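Local coordinates for glutaminase 1 (Escherichia coli, PDB 1U60), which catalyses the hydrolysis of L-glutamine to L-glutamate and ammonium, at residues W136-Q150 with R194-L208. Sequence-based numbering, arbitrary orientation.
With EDO (1,2-ethanediol), chain I.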
ATOM      1  N   TRP A 136     -14.624  21.448 -15.472  1.00 10.55           N
ATOM      2  CA  TRP A 136     -15.508  21.258 -14.306  1.00 10.63           C
ATOM      3  C   TRP A 136     -16.635  20.336 -14.696  1.00 10.55           C
ATOM      4  O   TRP A 136     -16.922  19.378 -14.000  1.00  9.59           O
ATOM      5  CB  TRP A 136     -16.004  22.612 -13.739  1.00 10.82           C
ATOM      6  CG  TRP A 136     -17.155  22.451 -12.797  1.00 11.45           C
ATOM      7  CD1 TRP A 136     -18.433  22.998 -12.919  1.00 10.78           C
ATOM      8  CD2 TRP A 136     -17.201  21.587 -11.670  1.00  9.48           C
ATOM      9  NE1 TRP A 136     -19.217  22.557 -11.877  1.00 12.10           N
ATOM     10  CE2 TRP A 136     -18.497  21.688 -11.100  1.00  9.98           C
ATOM     11  CE3 TRP A 136     -16.270  20.710 -11.069  1.00 10.29           C
ATOM     12  CZ2 TRP A 136     -18.873  20.958  -9.968  1.00 10.39           C
ATOM     13  CZ3 TRP A 136     -16.651  20.005  -9.951  1.00 11.04           C
ATOM     14  CH2 TRP A 136     -17.931  20.123  -9.412  1.00  9.79           C
ATOM     15  N   GLN A 137     -17.265  20.603 -15.842  1.00  9.57           N
ATOM     16  CA  GLN A 137     -18.411  19.815 -16.262  1.00 10.94           C
ATOM     17  C   GLN A 137     -18.039  18.334 -16.383  1.00 10.41           C
ATOM     18  O   GLN A 137     -18.819  17.494 -15.966  1.00 10.24           O
ATOM     19  CB  GLN A 137     -19.023  20.327 -17.587  1.00 11.80           C
ATOM     20  CG  GLN A 137     -19.881  21.583 -17.409  1.00 15.34           C
ATOM     21  CD  GLN A 137     -20.954  21.486 -16.313  1.00 17.92           C
ATOM     22  OE1 GLN A 137     -21.757  20.561 -16.309  1.00 21.52           O
ATOM     23  NE2 GLN A 137     -20.982  22.455 -15.409  1.00 18.86           N
ATOM     24  N   ARG A 138     -16.855  18.014 -16.907  1.00 10.42           N
ATOM     25  CA  ARG A 138     -16.487  16.617 -17.129  1.00  9.51           C
ATOM     26  C   ARG A 138     -16.233  15.917 -15.787  1.00 10.05           C
ATOM     27  O   ARG A 138     -16.614  14.791 -15.609  1.00  9.69           O
ATOM     28  CB  ARG A 138     -15.297  16.508 -18.047  1.00 10.48           C
ATOM     29  CG  ARG A 138     -15.552  16.990 -19.509  1.00 10.20           C
ATOM     30  CD  ARG A 138     -14.393  16.683 -20.469  1.00 11.81           C
ATOM     31  NE  ARG A 138     -14.265  15.239 -20.678  1.00 12.04           N
ATOM     32  CZ  ARG A 138     -13.208  14.486 -20.356  1.00 13.77           C
ATOM     33  NH1 ARG A 138     -12.087  14.994 -19.873  1.00 12.71           N
ATOM     34  NH2 ARG A 138     -13.264  13.178 -20.604  1.00 11.18           N
ATOM     35  N   ILE A 139     -15.659  16.637 -14.830  1.00  8.91           N
ATOM     36  CA  ILE A 139     -15.418  16.087 -13.463  1.00  9.59           C
ATOM     37  C   ILE A 139     -16.712  15.898 -12.700  1.00  9.55           C
ATOM     38  O   ILE A 139     -16.939  14.851 -12.124  1.00  9.72           O
ATOM     39  CB  ILE A 139     -14.443  16.979 -12.703  1.00  8.76           C
ATOM     40  CG1 ILE A 139     -13.015  16.778 -13.259  1.00 10.35           C
ATOM     41  CG2 ILE A 139     -14.467  16.697 -11.189  1.00 11.02           C
ATOM     42  CD1 ILE A 139     -12.011  17.841 -12.853  1.00 10.35           C
ATOM     43  N   LEU A 140     -17.618  16.896 -12.751  1.00  9.60           N
ATOM     44  CA  LEU A 140     -18.943  16.771 -12.127  1.00  9.95           C
ATOM     45  C   LEU A 140     -19.675  15.551 -12.704  1.00  9.83           C
ATOM     46  O   LEU A 140     -20.271  14.787 -11.976  1.00  9.62           O
ATOM     47  CB  LEU A 140     -19.757  18.052 -12.305  1.00 10.21           C
ATOM     48  CG  LEU A 140     -21.178  17.998 -11.763  1.00 11.30           C
ATOM     49  CD1 LEU A 140     -21.165  17.703 -10.264  1.00 12.16           C
ATOM     50  CD2 LEU A 140     -21.908  19.315 -12.059  1.00 12.23           C
ATOM     51  N   HIS A 141     -19.577  15.359 -14.018  1.00 10.70           N
ATOM     52  CA  HIS A 141     -20.267  14.262 -14.689  1.00 10.98           C
ATOM     53  C   HIS A 141     -19.738  12.910 -14.218  1.00  9.89           C
ATOM     54  O   HIS A 141     -20.514  12.017 -13.940  1.00  8.26           O
ATOM     55  CB  HIS A 141     -20.123  14.421 -16.202  1.00 12.03           C
ATOM     56  CG  HIS A 141     -20.900  13.426 -16.983  1.00 14.54           C
ATOM     57  ND1 HIS A 141     -22.276  13.469 -17.073  1.00 18.92           N
ATOM     58  CD2 HIS A 141     -20.503  12.338 -17.683  1.00 18.61           C
ATOM     59  CE1 HIS A 141     -22.687  12.465 -17.831  1.00 21.94           C
ATOM     60  NE2 HIS A 141     -21.633  11.759 -18.200  1.00 21.10           N
ATOM     61  N   ILE A 142     -18.424  12.756 -14.127  1.00  9.41           N
ATOM     62  CA  ILE A 142     -17.912  11.473 -13.640  1.00  9.19           C
ATOM     63  C   ILE A 142     -18.286  11.185 -12.198  1.00  8.02           C
ATOM     64  O   ILE A 142     -18.601  10.019 -11.854  1.00  9.69           O
ATOM     65  CB  ILE A 142     -16.423  11.264 -13.918  1.00 10.16           C
ATOM     66  CG1 ILE A 142     -16.179   9.759 -13.985  1.00 11.68           C
ATOM     67  CG2 ILE A 142     -15.521  11.951 -12.892  1.00 10.40           C
ATOM     68  CD1 ILE A 142     -14.745   9.408 -14.346  1.00 14.55           C
ATOM     69  N   GLN A 143     -18.305  12.216 -11.336  1.00  7.99           N
ATOM     70  CA  GLN A 143     -18.801  12.022  -9.957  1.00  7.33           C
ATOM     71  C   GLN A 143     -20.252  11.494  -9.972  1.00  6.90           C
ATOM     72  O   GLN A 143     -20.584  10.564  -9.289  1.00  6.76           O
ATOM     73  CB  GLN A 143     -18.736  13.313  -9.119  1.00  7.79           C
ATOM     74  CG  GLN A 143     -17.406  13.893  -8.828  1.00  7.12           C
ATOM     75  CD  GLN A 143     -17.481  15.042  -7.841  1.00  8.53           C
ATOM     76  OE1 GLN A 143     -18.548  15.335  -7.269  1.00  8.68           O
ATOM     77  NE2 GLN A 143     -16.362  15.732  -7.664  1.00  8.78           N
ATOM     78  N   GLN A 144     -21.113  12.095 -10.798  1.00  7.01           N
ATOM     79  CA  GLN A 144     -22.481  11.638 -10.913  1.00  8.50           C
ATOM     80  C   GLN A 144     -22.587  10.223 -11.492  1.00  8.35           C
ATOM     81  O   GLN A 144     -23.394   9.398 -11.016  1.00  8.55           O
ATOM     82  CB  GLN A 144     -23.311  12.637 -11.738  1.00  8.61           C
ATOM     83  CG  GLN A 144     -23.430  14.033 -11.088  1.00 11.18           C
ATOM     84  CD  GLN A 144     -23.999  15.101 -12.021  1.00 12.31           C
ATOM     85  OE1 GLN A 144     -23.957  14.964 -13.265  1.00 15.39           O
ATOM     86  NE2 GLN A 144     -24.464  16.220 -11.425  1.00 12.17           N
ATOM     87  N   GLN A 145     -21.743   9.902 -12.471  1.00  8.51           N
ATOM     88  CA  GLN A 145     -21.730   8.572 -13.043  1.00  9.28           C
ATOM     89  C   GLN A 145     -21.290   7.510 -12.050  1.00  8.72           C
ATOM     90  O   GLN A 145     -21.831   6.426 -12.046  1.00  8.05           O
ATOM     91  CB  GLN A 145     -20.800   8.521 -14.238  1.00 10.66           C
ATOM     92  CG  GLN A 145     -21.286   9.236 -15.448  1.00 13.08           C
ATOM     93  CD  GLN A 145     -20.253   9.137 -16.598  1.00 20.75           C
ATOM     94  OE1 GLN A 145     -19.117   9.658 -16.488  1.00 25.14           O
ATOM     95  NE2 GLN A 145     -20.654   8.509 -17.696  1.00 23.02           N
ATOM     96  N   LEU A 146     -20.303   7.844 -11.239  1.00  8.70           N
ATOM     97  CA  LEU A 146     -19.735   6.870 -10.272  1.00  8.66           C
ATOM     98  C   LEU A 146     -20.574   6.700  -9.011  1.00  9.55           C
ATOM     99  O   LEU A 146     -20.676   5.604  -8.529  1.00  8.52           O
ATOM    100  CB  LEU A 146     -18.350   7.321  -9.872  1.00  8.45           C
ATOM    101  CG  LEU A 146     -17.311   7.251 -10.970  1.00  8.26           C
ATOM    102  CD1 LEU A 146     -16.117   8.046 -10.509  1.00 10.48           C
ATOM    103  CD2 LEU A 146     -16.913   5.852 -11.250  1.00 10.71           C
ATOM    104  N   ALA A 147     -21.174   7.786  -8.500  1.00 10.05           N
ATOM    105  CA  ALA A 147     -21.825   7.802  -7.187  1.00  9.38           C
ATOM    106  C   ALA A 147     -23.328   8.084  -7.194  1.00 10.34           C
ATOM    107  O   ALA A 147     -24.041   7.733  -6.250  1.00 12.41           O
ATOM    108  CB  ALA A 147     -21.132   8.815  -6.275  1.00  9.84           C
ATOM    109  N   GLY A 148     -23.808   8.758  -8.242  1.00 11.19           N
ATOM    110  CA  GLY A 148     -25.229   9.022  -8.357  1.00 11.59           C
ATOM    111  C   GLY A 148     -25.543  10.373  -8.937  1.00 12.42           C
ATOM    112  O   GLY A 148     -24.821  11.343  -8.730  1.00 11.23           O
ATOM    113  N   GLU A 149     -26.668  10.440  -9.654  1.00 13.67           N
ATOM    114  CA  GLU A 149     -26.999  11.631 -10.410  1.00 15.65           C
ATOM    115  C   GLU A 149     -27.313  12.826  -9.519  1.00 14.72           C
ATOM    116  O   GLU A 149     -27.271  13.961 -10.008  1.00 15.23           O
ATOM    117  CB  GLU A 149     -28.186  11.398 -11.380  1.00 16.65           C
ATOM    118  CG  GLU A 149     -29.466  10.924 -10.710  1.00 22.31           C
ATOM    119  CD  GLU A 149     -30.646  10.763 -11.672  1.00 31.19           C
ATOM    120  OE1 GLU A 149     -30.510  11.121 -12.865  1.00 35.81           O
ATOM    121  OE2 GLU A 149     -31.710  10.262 -11.216  1.00 34.47           O
ATOM    122  N   GLN A 150     -27.653  12.597  -8.259  1.00 14.51           N
ATOM    123  CA  GLN A 150     -28.008  13.717  -7.360  1.00 15.31           C
ATOM    124  C   GLN A 150     -26.764  14.448  -6.824  1.00 14.58           C
ATOM    125  O   GLN A 150     -26.915  15.468  -6.169  1.00 13.90           O
ATOM    126  CB  GLN A 150     -28.885  13.263  -6.182  1.00 15.56           C
ATOM    127  CG  GLN A 150     -30.217  12.578  -6.611  1.00 19.92           C
ATOM    128  CD  GLN A 150     -31.091  13.495  -7.476  1.00 29.55           C
ATOM    129  OE1 GLN A 150     -31.581  13.096  -8.548  1.00 32.98           O
ATOM    130  NE2 GLN A 150     -31.277  14.723  -7.014  1.00 32.99           N
ATOM    131  N   ARG A 194     -13.864  23.223  -6.565  1.00  9.08           N
ATOM    132  CA  ARG A 194     -15.231  22.819  -6.948  1.00  9.00           C
ATOM    133  C   ARG A 194     -15.461  21.351  -6.713  1.00  7.25           C
ATOM    134  O   ARG A 194     -16.492  20.976  -6.159  1.00  7.29           O
ATOM    135  CB  ARG A 194     -15.545  23.133  -8.416  1.00  8.79           C
ATOM    136  CG  ARG A 194     -15.498  24.615  -8.763  1.00 10.25           C
ATOM    137  CD  ARG A 194     -15.948  24.881 -10.181  1.00 12.84           C
ATOM    138  NE  ARG A 194     -15.369  26.068 -10.808  1.00 13.70           N
ATOM    139  CZ  ARG A 194     -15.719  26.514 -12.031  1.00 14.34           C
ATOM    140  NH1 ARG A 194     -16.665  25.906 -12.724  1.00 15.71           N
ATOM    141  NH2 ARG A 194     -15.130  27.565 -12.553  1.00 15.92           N
ATOM    142  N   GLN A 195     -14.522  20.508  -7.146  1.00  8.28           N
ATOM    143  CA  GLN A 195     -14.744  19.058  -7.087  1.00  8.07           C
ATOM    144  C   GLN A 195     -14.867  18.559  -5.649  1.00  8.83           C
ATOM    145  O   GLN A 195     -15.547  17.562  -5.352  1.00  7.82           O
ATOM    146  CB  GLN A 195     -13.682  18.307  -7.868  1.00  8.39           C
ATOM    147  CG  GLN A 195     -12.388  18.062  -7.108  1.00  8.84           C
ATOM    148  CD  GLN A 195     -11.397  17.241  -7.856  1.00  8.75           C
ATOM    149  OE1 GLN A 195     -10.698  16.363  -7.247  1.00 11.30           O
ATOM    150  NE2 GLN A 195     -11.248  17.505  -9.104  1.00  5.57           N
ATOM    151  N   CYS A 196     -14.236  19.295  -4.724  1.00  8.93           N
ATOM    152  CA  CYS A 196     -14.319  19.021  -3.306  1.00  8.85           C
ATOM    153  C   CYS A 196     -15.623  19.494  -2.639  1.00  8.59           C
ATOM    154  O   CYS A 196     -15.915  19.097  -1.506  1.00  8.55           O
ATOM    155  CB  CYS A 196     -13.160  19.683  -2.578  1.00  9.88           C
ATOM    156  SG  CYS A 196     -11.559  18.886  -2.856  1.00  9.73           S
ATOM    157  N   SER A 197     -16.388  20.303  -3.367  1.00  7.93           N
ATOM    158  CA  SER A 197     -17.508  21.041  -2.826  1.00  7.82           C
ATOM    159  C   SER A 197     -18.861  20.477  -3.231  1.00  8.34           C
ATOM    160  O   SER A 197     -19.859  21.089  -2.955  1.00  9.14           O
ATOM    161  CB  SER A 197     -17.404  22.550  -3.198  1.00  8.51           C
ATOM    162  OG  SER A 197     -16.198  23.121  -2.689  1.00 10.50           O
ATOM    163  N   THR A 198     -18.914  19.292  -3.821  1.00  8.57           N
ATOM    164  CA  THR A 198     -20.188  18.605  -4.040  1.00  9.07           C
ATOM    165  C   THR A 198     -20.627  17.868  -2.768  1.00  9.10           C
ATOM    166  O   THR A 198     -19.814  17.624  -1.870  1.00  9.92           O
ATOM    167  CB  THR A 198     -20.038  17.635  -5.212  1.00 10.03           C
ATOM    168  OG1 THR A 198     -19.003  16.698  -4.886  1.00  9.49           O
ATOM    169  CG2 THR A 198     -19.641  18.344  -6.490  1.00 10.07           C
ATOM    170  N   LEU A 199     -21.912  17.544  -2.706  1.00  8.83           N
ATOM    171  CA  LEU A 199     -22.496  16.825  -1.593  1.00  8.49           C
ATOM    172  C   LEU A 199     -23.008  15.458  -2.015  1.00  9.16           C
ATOM    173  O   LEU A 199     -23.572  15.308  -3.103  1.00  9.01           O
ATOM    174  CB  LEU A 199     -23.677  17.610  -1.040  1.00 10.21           C
ATOM    175  CG  LEU A 199     -23.424  19.068  -0.608  1.00 10.68           C
ATOM    176  CD1 LEU A 199     -24.666  19.631   0.076  1.00 13.14           C
ATOM    177  CD2 LEU A 199     -22.275  19.184   0.360  1.00 11.43           C
ATOM    178  N   LEU A 200     -22.726  14.441  -1.197  1.00  8.06           N
ATOM    179  CA  LEU A 200     -23.294  13.122  -1.416  1.00  9.01           C
ATOM    180  C   LEU A 200     -23.623  12.438  -0.097  1.00  8.53           C
ATOM    181  O   LEU A 200     -23.101  12.830   0.953  1.00  9.38           O
ATOM    182  CB  LEU A 200     -22.343  12.259  -2.243  1.00  8.83           C
ATOM    183  CG  LEU A 200     -21.213  11.542  -1.507  1.00  9.57           C
ATOM    184  CD1 LEU A 200     -20.508  10.644  -2.531  1.00 11.34           C
ATOM    185  CD2 LEU A 200     -20.236  12.523  -0.739  1.00  8.72           C
ATOM    186  N   ASN A 201     -24.483  11.412  -0.126  1.00  8.02           N
ATOM    187  CA  ASN A 201     -24.813  10.692   1.078  1.00  8.59           C
ATOM    188  C   ASN A 201     -24.052   9.381   1.171  1.00  7.60           C
ATOM    189  O   ASN A 201     -23.243   9.041   0.290  1.00  8.46           O
ATOM    190  CB  ASN A 201     -26.310  10.479   1.265  1.00  8.37           C
ATOM    191  CG  ASN A 201     -26.933   9.697   0.198  1.00  9.36           C
ATOM    192  OD1 ASN A 201     -26.355   8.724  -0.323  1.00  8.86           O
ATOM    193  ND2 ASN A 201     -28.182  10.092  -0.172  1.00  9.18           N
ATOM    194  N   THR A 202     -24.289   8.654   2.225  1.00  7.51           N
ATOM    195  CA  THR A 202     -23.474   7.469   2.481  1.00  7.52           C
ATOM    196  C   THR A 202     -23.749   6.373   1.442  1.00  8.12           C
ATOM    197  O   THR A 202     -22.843   5.596   1.104  1.00  8.81           O
ATOM    198  CB  THR A 202     -23.705   6.988   3.885  1.00  7.41           C
ATOM    199  OG1 THR A 202     -23.253   8.008   4.799  1.00  8.17           O
ATOM    200  CG2 THR A 202     -22.844   5.756   4.247  1.00  9.29           C
ATOM    201  N   ILE A 203     -25.000   6.273   0.989  1.00  8.47           N
ATOM    202  CA  ILE A 203     -25.329   5.313  -0.059  1.00  8.95           C
ATOM    203  C   ILE A 203     -24.616   5.668  -1.350  1.00  7.32           C
ATOM    204  O   ILE A 203     -24.145   4.789  -2.058  1.00  8.17           O
ATOM    205  CB  ILE A 203     -26.852   5.143  -0.163  1.00  9.52           C
ATOM    206  CG1 ILE A 203     -27.306   4.295   1.050  1.00 10.73           C
ATOM    207  CG2 ILE A 203     -27.247   4.388  -1.411  1.00 11.26           C
ATOM    208  CD1 ILE A 203     -28.753   4.271   1.277  1.00 11.61           C
ATOM    209  N   GLU A 204     -24.601   6.958  -1.688  1.00  8.14           N
ATOM    210  CA  GLU A 204     -23.895   7.432  -2.867  1.00  7.44           C
ATOM    211  C   GLU A 204     -22.404   7.167  -2.782  1.00  7.23           C
ATOM    212  O   GLU A 204     -21.798   6.719  -3.745  1.00  7.73           O
ATOM    213  CB  GLU A 204     -24.202   8.901  -3.079  1.00  8.50           C
ATOM    214  CG  GLU A 204     -25.653   9.036  -3.552  1.00  6.54           C
ATOM    215  CD  GLU A 204     -26.232  10.456  -3.469  1.00 10.24           C
ATOM    216  OE1 GLU A 204     -25.662  11.349  -2.768  1.00 10.46           O
ATOM    217  OE2 GLU A 204     -27.327  10.630  -4.087  1.00 11.55           O
ATOM    218  N   LEU A 205     -21.827   7.373  -1.598  1.00  7.51           N
ATOM    219  CA  LEU A 205     -20.408   7.037  -1.398  1.00  7.61           C
ATOM    220  C   LEU A 205     -20.138   5.561  -1.582  1.00  7.35           C
ATOM    221  O   LEU A 205     -19.176   5.182  -2.254  1.00  7.02           O
ATOM    222  CB  LEU A 205     -19.920   7.547  -0.065  1.00  7.89           C
ATOM    223  CG  LEU A 205     -18.462   7.320   0.316  1.00  8.51           C
ATOM    224  CD1 LEU A 205     -17.570   7.904  -0.797  1.00 10.38           C
ATOM    225  CD2 LEU A 205     -18.090   7.938   1.648  1.00  8.76           C
ATOM    226  N   ALA A 206     -20.978   4.722  -0.993  1.00  7.85           N
ATOM    227  CA  ALA A 206     -20.877   3.286  -1.174  1.00  8.06           C
ATOM    228  C   ALA A 206     -21.057   2.865  -2.607  1.00  8.09           C
ATOM    229  O   ALA A 206     -20.470   1.891  -3.040  1.00  8.39           O
ATOM    230  CB  ALA A 206     -21.841   2.525  -0.255  1.00  9.17           C
ATOM    231  N   THR A 207     -21.855   3.628  -3.371  1.00  7.36           N
ATOM    232  CA  THR A 207     -22.024   3.367  -4.786  1.00  8.21           C
ATOM    233  C   THR A 207     -20.748   3.616  -5.587  1.00  7.62           C
ATOM    234  O   THR A 207     -20.419   2.840  -6.468  1.00  8.41           O
ATOM    235  CB  THR A 207     -23.168   4.230  -5.322  1.00  6.69           C
ATOM    236  OG1 THR A 207     -24.393   3.910  -4.640  1.00  9.22           O
ATOM    237  CG2 THR A 207     -23.398   3.917  -6.777  1.00  9.72           C
ATOM    238  N   LEU A 208     -20.036   4.713  -5.284  1.00  8.56           N
ATOM    239  CA  LEU A 208     -18.709   4.953  -5.860  1.00  7.07           C
ATOM    240  C   LEU A 208     -17.853   3.717  -5.617  1.00  8.32           C
ATOM    241  O   LEU A 208     -17.221   3.207  -6.557  1.00  8.48           O
ATOM    242  CB  LEU A 208     -18.071   6.175  -5.237  1.00  6.96           C
ATOM    243  CG  LEU A 208     -16.543   6.401  -5.453  1.00  9.58           C
ATOM    244  CD1 LEU A 208     -16.154   6.459  -6.928  1.00 12.36           C
ATOM    245  CD2 LEU A 208     -16.047   7.634  -4.750  1.00 10.68           C
TER
HETATM  246  C1  EDO I1217     -30.965   6.979  -0.630  1.00 25.95           C
HETATM  247  O1  EDO I1217     -30.724   7.637   0.648  1.00 19.39           O
HETATM  248  C2  EDO I1217     -29.854   7.254  -1.643  1.00 25.93           C
HETATM  249  O2  EDO I1217     -29.840   8.583  -2.200  1.00 23.35           O
HETATM  250  O   HOH W   1     -26.061   5.995  -5.857  1.00 14.36           O
HETATM  251  O   HOH W   2     -27.813  10.054  -6.631  1.00 18.64           O
HETATM  252  O   HOH W   3     -25.806  16.579  -3.791  1.00 22.79           O
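A147 packs at the C-terminal end of helix 132-147 against the first turns of helix 202-213, its CB 3.4 Å from the carbonyl oxygen E204 O. The two short helical segments run almost at right angles (93°) with axes 8.4 Å apart, a close approach that suits a side chain as small as alanine. L208 lies beside it and sends CD1 to within 3.8 Å of L146 CB, while L208 CA makes a CH···O contact with L146 O.

Back toward the start of the segment the contact turns more polar. Q143, with CG anti to the carbonyl carbon (chi1 -64°) and the chain extended beyond, reaches the turn joining helix 185-195 to strand 198-200 and uses both ends of its amide: OE1 accepts from T198 OG1 (2.8 Å), and NE2 gives a hydrogen bond to Q195 O (3.1 Å), in the carbonyl plane. Two bonds fix the amide's rotation, a task glutamine's paired donor and acceptor fit well. W136 is sandwiched, with L140 CB over one face and R194 CB over the other, 3.7 Å from the centroid of the six-membered ring in a CH-pi contact; T198 CG2 meets the ring's edge. R194 lays its aliphatic stem along the ring, and its guanidinium edge meets W136 CD1 (NH1, 3.4 Å) while pairing with D190 and E133.

In this family's beta-lactamase-like fold, helix 202-213 lies against the five-stranded sheet, T207 touching V46 of strand 42-47, and helix 132-147 packs across it. Q195 also sits near Y192, a predicted substrate-binding residue.

At the helix end a water links A147 O to T207 OG1. At G148 the chain leaves the helix with positive phi; a side chain here would press on A147 O, so glycine suits the place. Beyond, the contact becomes wetter: one water links Q150 N to E204 OE2, another Q150 O to L199 O. E204 closes a capping box with N201 and also forms a salt bridge with R61.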